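Local structure of N-acetylgalactosaminyltransferase 7 (Homo sapiens, 6IWR) at residues Trp298-Trp302 against Tyr405-Val409; Glu410-Asp414 against Lys439-Glu443. The protein is a glycosyltransferase of the GalNAc-transferase family, combining a GT-A type glycosyltransferase domain with a ricin-type beta-trefoil lectin domain. One frame throughout, in Å; residues are numbered along the deposited sequence.

Following the chain from its N terminus, strand 292-296 runs into the loop that leads through Trp-298 to the start of strand 302-306 at Trp-302. Contact 1 brings Tyr-405 to Val-409 back onto that loop, closing 102 intervening residues that include helix 355-365 and strands 369-373 and 376-382. Helix 400-412 then carries straight on into contact 2, whose shorter excursion of 24 residues, with helix 417-423 in it, returns through Lys-439 to Glu-443 on helix 436-444. The two closures are therefore in series, sharing one helix, with centres about 14 Å apart. Trp-413 joins them: its CZ3 lies 3.3 Å from Trp-298 CE3, and its CZ2 lies 3.6 Å from Met-300 CE.

Contact 1 of 2, residues Trp298-Trp302 against Tyr405-Val409; sequences WSMLW and YVRVV
Met-300 reaches helix 400-412 from a loop residue in left-handed backbone conformation (phi 74°), and its single side chain meets three helix residues: Tyr-405, Val-408 and Val-409. No hydrogen bond crosses between Trp-298 to Trp-302 and Tyr-405 to Val-409, so side-chain packing and the approach to the tyrosine ring carry the contact. The methionine runs extended as far as SD and then bends, chi3 being -99°, which turns the methyl group toward the valines while the sulfur stays with the tyrosine. SD lies 3.7 Å from Tyr-405 CD1 and 4.6 Å from the ring centroid. The direction from the Tyr-405 ring centroid to Met-300 SD is 45° off the ring normal, so this Met-aromatic contact is oblique, with the sulfur neither centred over the ring nor in its plane.

On the same side of that ring, the Met-300 carbonyl oxygen comes over the face, 4.2 Å from Tyr-405 CZ. Ser-299 O comes near CD2 and is itself bonded to Arg-424 NH1. The loop between strands 292-296 and 302-306, within the glycosyltransferase family 2 (GT-A clan) region, here meets the later helix 400-412, and the Tyr-405 side chain is about 13 Å from the bound manganese(II) ion. At the far end of the methionine, CE touches Val-408 CG1 at 3.6 Å and Val-409 CG2 at 3.6 Å, one branch from each of two successive helix residues. Phe-357 and Tyr-361 of helix 355-365 also touch the methionine, while Phe-420 of helix 417-423 packs on the tyrosine. The loop is braced from within by Asp-297 OD1, which pairs with both Ser-299 OG and Leu-301 N. Leu-301 adds a peripheral approach, its CD2 lying 4.3 Å from Tyr-405 OH.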
loop_
_atom_site.group_PDB
_atom_site.type_symbol
_atom_site.label_atom_id
_atom_site.label_comp_id
_atom_site.label_asym_id
_atom_site.label_seq_id
_atom_site.Cartn_x
_atom_site.Cartn_y
_atom_site.Cartn_z
ATOM N N TRP A 298 -10.326 12.880 17.738
ATOM C CA TRP A 298 -11.201 14.017 17.476
ATOM C C TRP A 298 -11.485 14.251 15.993
ATOM O O TRP A 298 -12.204 15.201 15.648
ATOM C CB TRP A 298 -10.614 15.247 18.165
ATOM C CG TRP A 298 -10.506 14.891 19.597
ATOM C CD1 TRP A 298 -9.375 14.548 20.291
ATOM C CD2 TRP A 298 -11.597 14.710 20.503
ATOM N NE1 TRP A 298 -9.698 14.210 21.589
ATOM C CE2 TRP A 298 -11.056 14.300 21.738
ATOM C CE3 TRP A 298 -12.988 14.862 20.387
ATOM C CZ2 TRP A 298 -11.844 14.049 22.840
ATOM C CZ3 TRP A 298 -13.774 14.626 21.496
ATOM C CH2 TRP A 298 -13.204 14.213 22.701
ATOM N N SER A 299 -10.961 13.397 15.119
ATOM C CA SER A 299 -11.488 13.252 13.767
ATOM C C SER A 299 -12.599 12.217 13.709
ATOM O O SER A 299 -13.202 12.017 12.644
ATOM C CB SER A 299 -10.375 12.872 12.790
ATOM O OG SER A 299 -9.421 12.064 13.439
ATOM N N MET A 300 -12.877 11.580 14.847
ATOM C CA MET A 300 -13.925 10.580 15.001
ATOM C C MET A 300 -13.550 9.253 14.345
ATOM O O MET A 300 -14.417 8.521 13.873
ATOM C CB MET A 300 -15.274 11.073 14.476
ATOM C CG MET A 300 -16.418 10.259 15.055
ATOM S SD MET A 300 -18.092 10.715 14.561
ATOM C CE MET A 300 -18.647 11.692 15.936
ATOM N N LEU A 301 -12.263 8.931 14.312
ATOM C CA LEU A 301 -11.833 7.593 13.957
ATOM C C LEU A 301 -11.917 6.682 15.177
ATOM O O LEU A 301 -11.502 7.050 16.282
ATOM C CB LEU A 301 -10.409 7.606 13.412
ATOM C CG LEU A 301 -10.271 8.456 12.153
ATOM C CD1 LEU A 301 -8.856 8.318 11.639
ATOM C CD2 LEU A 301 -11.333 8.084 11.095
ATOM N N TRP A 302 -12.466 5.495 14.960
ATOM C CA TRP A 302 -12.576 4.486 15.995
ATOM C C TRP A 302 -11.214 4.143 16.593
ATOM O O TRP A 302 -10.241 3.960 15.865
ATOM C CB TRP A 302 -13.221 3.249 15.376
ATOM C CG TRP A 302 -13.091 2.044 16.191
ATOM C CD1 TRP A 302 -12.205 1.020 16.006
ATOM C CD2 TRP A 302 -13.863 1.714 17.345
ATOM N NE1 TRP A 302 -12.390 0.073 16.978
ATOM C CE2 TRP A 302 -13.399 0.479 17.814
ATOM C CE3 TRP A 302 -14.909 2.343 18.026
ATOM C CZ2 TRP A 302 -13.937 -0.140 18.928
ATOM C CZ3 TRP A 302 -15.439 1.725 19.137
ATOM C CH2 TRP A 302 -14.953 0.495 19.575
ATOM N N TYR A 405 -20.195 12.041 9.752
ATOM C CA TYR A 405 -19.516 12.524 10.945
ATOM C C TYR A 405 -20.089 13.863 11.388
ATOM O O TYR A 405 -20.310 14.091 12.579
ATOM C CB TYR A 405 -18.014 12.642 10.685
ATOM C CG TYR A 405 -17.323 11.310 10.456
ATOM C CD1 TYR A 405 -17.906 10.118 10.888
ATOM C CD2 TYR A 405 -16.086 11.243 9.820
ATOM C CE1 TYR A 405 -17.281 8.903 10.683
ATOM C CE2 TYR A 405 -15.454 10.032 9.617
ATOM C CZ TYR A 405 -16.067 8.868 10.046
ATOM O OH TYR A 405 -15.451 7.661 9.860
ATOM N N VAL A 406 -20.369 14.752 10.437
ATOM C CA VAL A 406 -20.839 16.086 10.798
ATOM C C VAL A 406 -22.213 16.021 11.437
ATOM O O VAL A 406 -22.513 16.775 12.366
ATOM C CB VAL A 406 -20.850 17.010 9.572
ATOM C CG1 VAL A 406 -21.568 18.303 9.931
ATOM C CG2 VAL A 406 -19.420 17.284 9.115
ATOM N N ARG A 407 -23.090 15.167 10.918
ATOM C CA ARG A 407 -24.409 15.042 11.522
ATOM C C ARG A 407 -24.284 14.584 12.966
ATOM O O ARG A 407 -24.863 15.180 13.879
ATOM C CB ARG A 407 -25.276 14.084 10.704
ATOM C CG ARG A 407 -25.499 14.536 9.253
ATOM C CD ARG A 407 -26.376 13.573 8.501
ATOM N NE ARG A 407 -27.645 13.370 9.183
ATOM C CZ ARG A 407 -28.699 14.181 9.072
ATOM N NH1 ARG A 407 -28.632 15.273 8.325
ATOM N NH2 ARG A 407 -29.825 13.925 9.728
ATOM N N VAL A 408 -23.477 13.559 13.202
ATOM C CA VAL A 408 -23.328 13.061 14.563
ATOM C C VAL A 408 -22.809 14.155 15.473
ATOM O O VAL A 408 -23.348 14.382 16.565
ATOM C CB VAL A 408 -22.411 11.831 14.594
ATOM C CG1 VAL A 408 -22.243 11.349 16.040
ATOM C CG2 VAL A 408 -23.001 10.735 13.720
ATOM N N VAL A 409 -21.744 14.843 15.042
ATOM C CA VAL A 409 -21.084 15.821 15.904
ATOM C C VAL A 409 -22.020 16.983 16.206
ATOM O O VAL A 409 -22.133 17.428 17.358
ATOM C CB VAL A 409 -19.774 16.307 15.259
ATOM C CG1 VAL A 409 -19.294 17.613 15.919
ATOM C CG2 VAL A 409 -18.688 15.206 15.334
#

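Contact 2 of 2, residues Glu410-Asp414 against Lys439-Glu443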
loop_
_atom_site.group_PDB
_atom_site.type_symbol
_atom_site.label_atom_id
_atom_site.label_comp_id
_atom_site.label_asym_id
_atom_site.label_seq_id
_atom_site.Cartn_x
_atom_site.Cartn_y
_atom_site.Cartn_z
ATOM N N GLU A 410 -22.709 17.487 15.173
ATOM C CA GLU A 410 -23.536 18.674 15.328
ATOM C C GLU A 410 -24.698 18.439 16.296
ATOM O O GLU A 410 -25.166 19.385 16.954
ATOM C CB GLU A 410 -24.057 19.124 13.959
ATOM C CG GLU A 410 -23.129 20.068 13.146
ATOM C CD GLU A 410 -22.663 21.287 13.926
ATOM O OE1 GLU A 410 -21.525 21.764 13.671
ATOM O OE2 GLU A 410 -23.428 21.755 14.801
ATOM N N VAL A 411 -25.186 17.202 16.416
ATOM C CA VAL A 411 -26.319 16.989 17.314
ATOM C C VAL A 411 -25.860 16.593 18.721
ATOM O O VAL A 411 -26.553 16.893 19.694
ATOM C CB VAL A 411 -27.324 15.971 16.716
ATOM C CG1 VAL A 411 -26.611 14.881 16.022
ATOM C CG2 VAL A 411 -28.205 15.365 17.811
ATOM N N TRP A 412 -24.679 15.987 18.869
ATOM C CA TRP A 412 -24.305 15.359 20.137
ATOM C C TRP A 412 -23.095 15.962 20.834
ATOM O O TRP A 412 -23.038 15.908 22.062
ATOM C CB TRP A 412 -24.057 13.851 19.941
ATOM C CG TRP A 412 -25.303 13.112 19.595
ATOM C CD1 TRP A 412 -25.626 12.534 18.389
ATOM C CD2 TRP A 412 -26.442 12.924 20.444
ATOM N NE1 TRP A 412 -26.906 11.984 18.452
ATOM C CE2 TRP A 412 -27.417 12.213 19.702
ATOM C CE3 TRP A 412 -26.743 13.306 21.756
ATOM C CZ2 TRP A 412 -28.655 11.878 20.235
ATOM C CZ3 TRP A 412 -27.983 12.964 22.283
ATOM C CH2 TRP A 412 -28.918 12.260 21.528
ATOM N N TRP A 413 -22.128 16.530 20.111
ATOM C CA TRP A 413 -20.857 16.902 20.732
ATOM C C TRP A 413 -20.847 18.286 21.367
ATOM O O TRP A 413 -19.836 18.653 21.977
ATOM C CB TRP A 413 -19.709 16.851 19.724
ATOM C CG TRP A 413 -19.156 15.500 19.442
ATOM C CD1 TRP A 413 -19.811 14.296 19.539
ATOM C CD2 TRP A 413 -17.821 15.198 19.001
ATOM N NE1 TRP A 413 -18.965 13.265 19.183
ATOM C CE2 TRP A 413 -17.742 13.787 18.841
ATOM C CE3 TRP A 413 -16.688 15.977 18.724
ATOM C CZ2 TRP A 413 -16.573 13.145 18.426
ATOM C CZ3 TRP A 413 -15.531 15.339 18.310
ATOM C CH2 TRP A 413 -15.482 13.933 18.161
ATOM N N ASP A 414 -21.913 19.066 21.228
ATOM C CA ASP A 414 -21.938 20.411 21.785
ATOM C C ASP A 414 -20.647 21.176 21.523
ATOM O O ASP A 414 -20.193 21.279 20.377
ATOM C CB ASP A 414 -22.186 20.386 23.288
ATOM C CG ASP A 414 -23.388 19.560 23.663
ATOM O OD1 ASP A 414 -24.299 19.432 22.822
ATOM O OD2 ASP A 414 -23.406 19.020 24.795
ATOM N N LYS A 439 -32.149 17.049 16.700
ATOM C CA LYS A 439 -31.965 17.999 17.793
ATOM C C LYS A 439 -33.208 18.099 18.677
ATOM O O LYS A 439 -33.084 18.198 19.904
ATOM C CB LYS A 439 -31.575 19.362 17.236
ATOM C CG LYS A 439 -30.091 19.681 17.401
ATOM C CD LYS A 439 -29.578 20.646 16.332
ATOM C CE LYS A 439 -28.522 21.551 16.933
ATOM N NZ LYS A 439 -27.696 20.861 17.991
ATOM N N LYS A 440 -34.410 18.043 18.090
ATOM C CA LYS A 440 -35.614 18.038 18.916
ATOM C C LYS A 440 -35.705 16.773 19.774
ATOM O O LYS A 440 -36.156 16.828 20.931
ATOM C CB LYS A 440 -36.852 18.187 18.042
ATOM C CG LYS A 440 -38.133 18.254 18.828
ATOM C CD LYS A 440 -39.278 18.752 17.959
ATOM C CE LYS A 440 -40.612 18.132 18.355
ATOM N NZ LYS A 440 -40.873 18.253 19.792
ATOM N N PHE A 441 -35.293 15.625 19.228
ATOM C CA PHE A 441 -35.265 14.398 20.022
ATOM C C PHE A 441 -34.460 14.588 21.302
ATOM O O PHE A 441 -34.933 14.288 22.407
ATOM C CB PHE A 441 -34.684 13.249 19.201
ATOM C CG PHE A 441 -34.445 12.009 19.998
ATOM C CD1 PHE A 441 -35.449 11.052 20.135
ATOM C CD2 PHE A 441 -33.218 11.795 20.624
ATOM C CE1 PHE A 441 -35.233 9.906 20.884
ATOM C CE2 PHE A 441 -32.988 10.643 21.358
ATOM C CZ PHE A 441 -34.003 9.699 21.493
ATOM N N ARG A 442 -33.234 15.096 21.165
ATOM C CA ARG A 442 -32.361 15.266 22.318
ATOM C C ARG A 442 -32.968 16.218 23.339
ATOM O O ARG A 442 -32.897 15.969 24.549
ATOM C CB ARG A 442 -31.003 15.767 21.857
ATOM C CG ARG A 442 -30.027 15.850 22.959
ATOM C CD ARG A 442 -28.706 16.364 22.458
ATOM N NE ARG A 442 -27.902 16.863 23.566
ATOM C CZ ARG A 442 -26.681 17.360 23.427
ATOM N NH1 ARG A 442 -26.119 17.421 22.228
ATOM N NH2 ARG A 442 -26.020 17.789 24.494
ATOM N N GLU A 443 -33.576 17.312 22.877
ATOM C CA GLU A 443 -34.210 18.239 23.805
ATOM C C GLU A 443 -35.454 17.639 24.449
ATOM O O GLU A 443 -35.660 17.786 25.653
ATOM C CB GLU A 443 -34.547 19.545 23.098
ATOM C CG GLU A 443 -33.470 20.603 23.288
ATOM C CD GLU A 443 -33.632 21.803 22.367
ATOM O OE1 GLU A 443 -34.208 21.644 21.259
ATOM O OE2 GLU A 443 -33.175 22.906 22.760
#
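The Trp-412 ring and the Arg-442 guanidinium lie nearly parallel, their planes 12° apart, but it is the arginine's methylene chain that touches the indole: CD comes obliquely to CZ3 at 3.5 Å. Val-411 CG2 sits over one face of the indole, offset toward the rim, and Phe-441 CE2 meets CH2 edge to edge. The guanidinium is engaged at its own edge by Val-411 O and Asp-414. With Asp-414, just beyond helix 400-412, it forms a bidentate, end-on salt bridge that links that residue to helix 436-444, and Val-411 O adds a hydrogen bond; beside it, Trp-412 touches Cys-366 and Arg-442 touches Cys-447, two half-cystines of one disulfide.

With CG anti to the backbone N (chi1 -175°) and an extended chain beyond, the arginine reaches from helix 436-444 to the end of the facing segment. NH1 donates to Val-411 O at 2.6 Å, in the guanidinium plane, and also to Asp-414 OD1 at 2.8 Å, tilted from that plane. Asp-414, with positive phi, is where the chain leaves helical geometry, and its OD2 is shared with Phe-450 N. Lys-439 NZ bonds to Glu-410 O at 3.1 Å. Two cationic side chains thus meet carbonyls at the helix's C-terminal end, probably favourably. Arg-442 NH2 makes the straightest salt-bridge bond, reaching the syn lone pair of Asp-414 OD2 at 2.9 Å with an N-H...O angle of 162°.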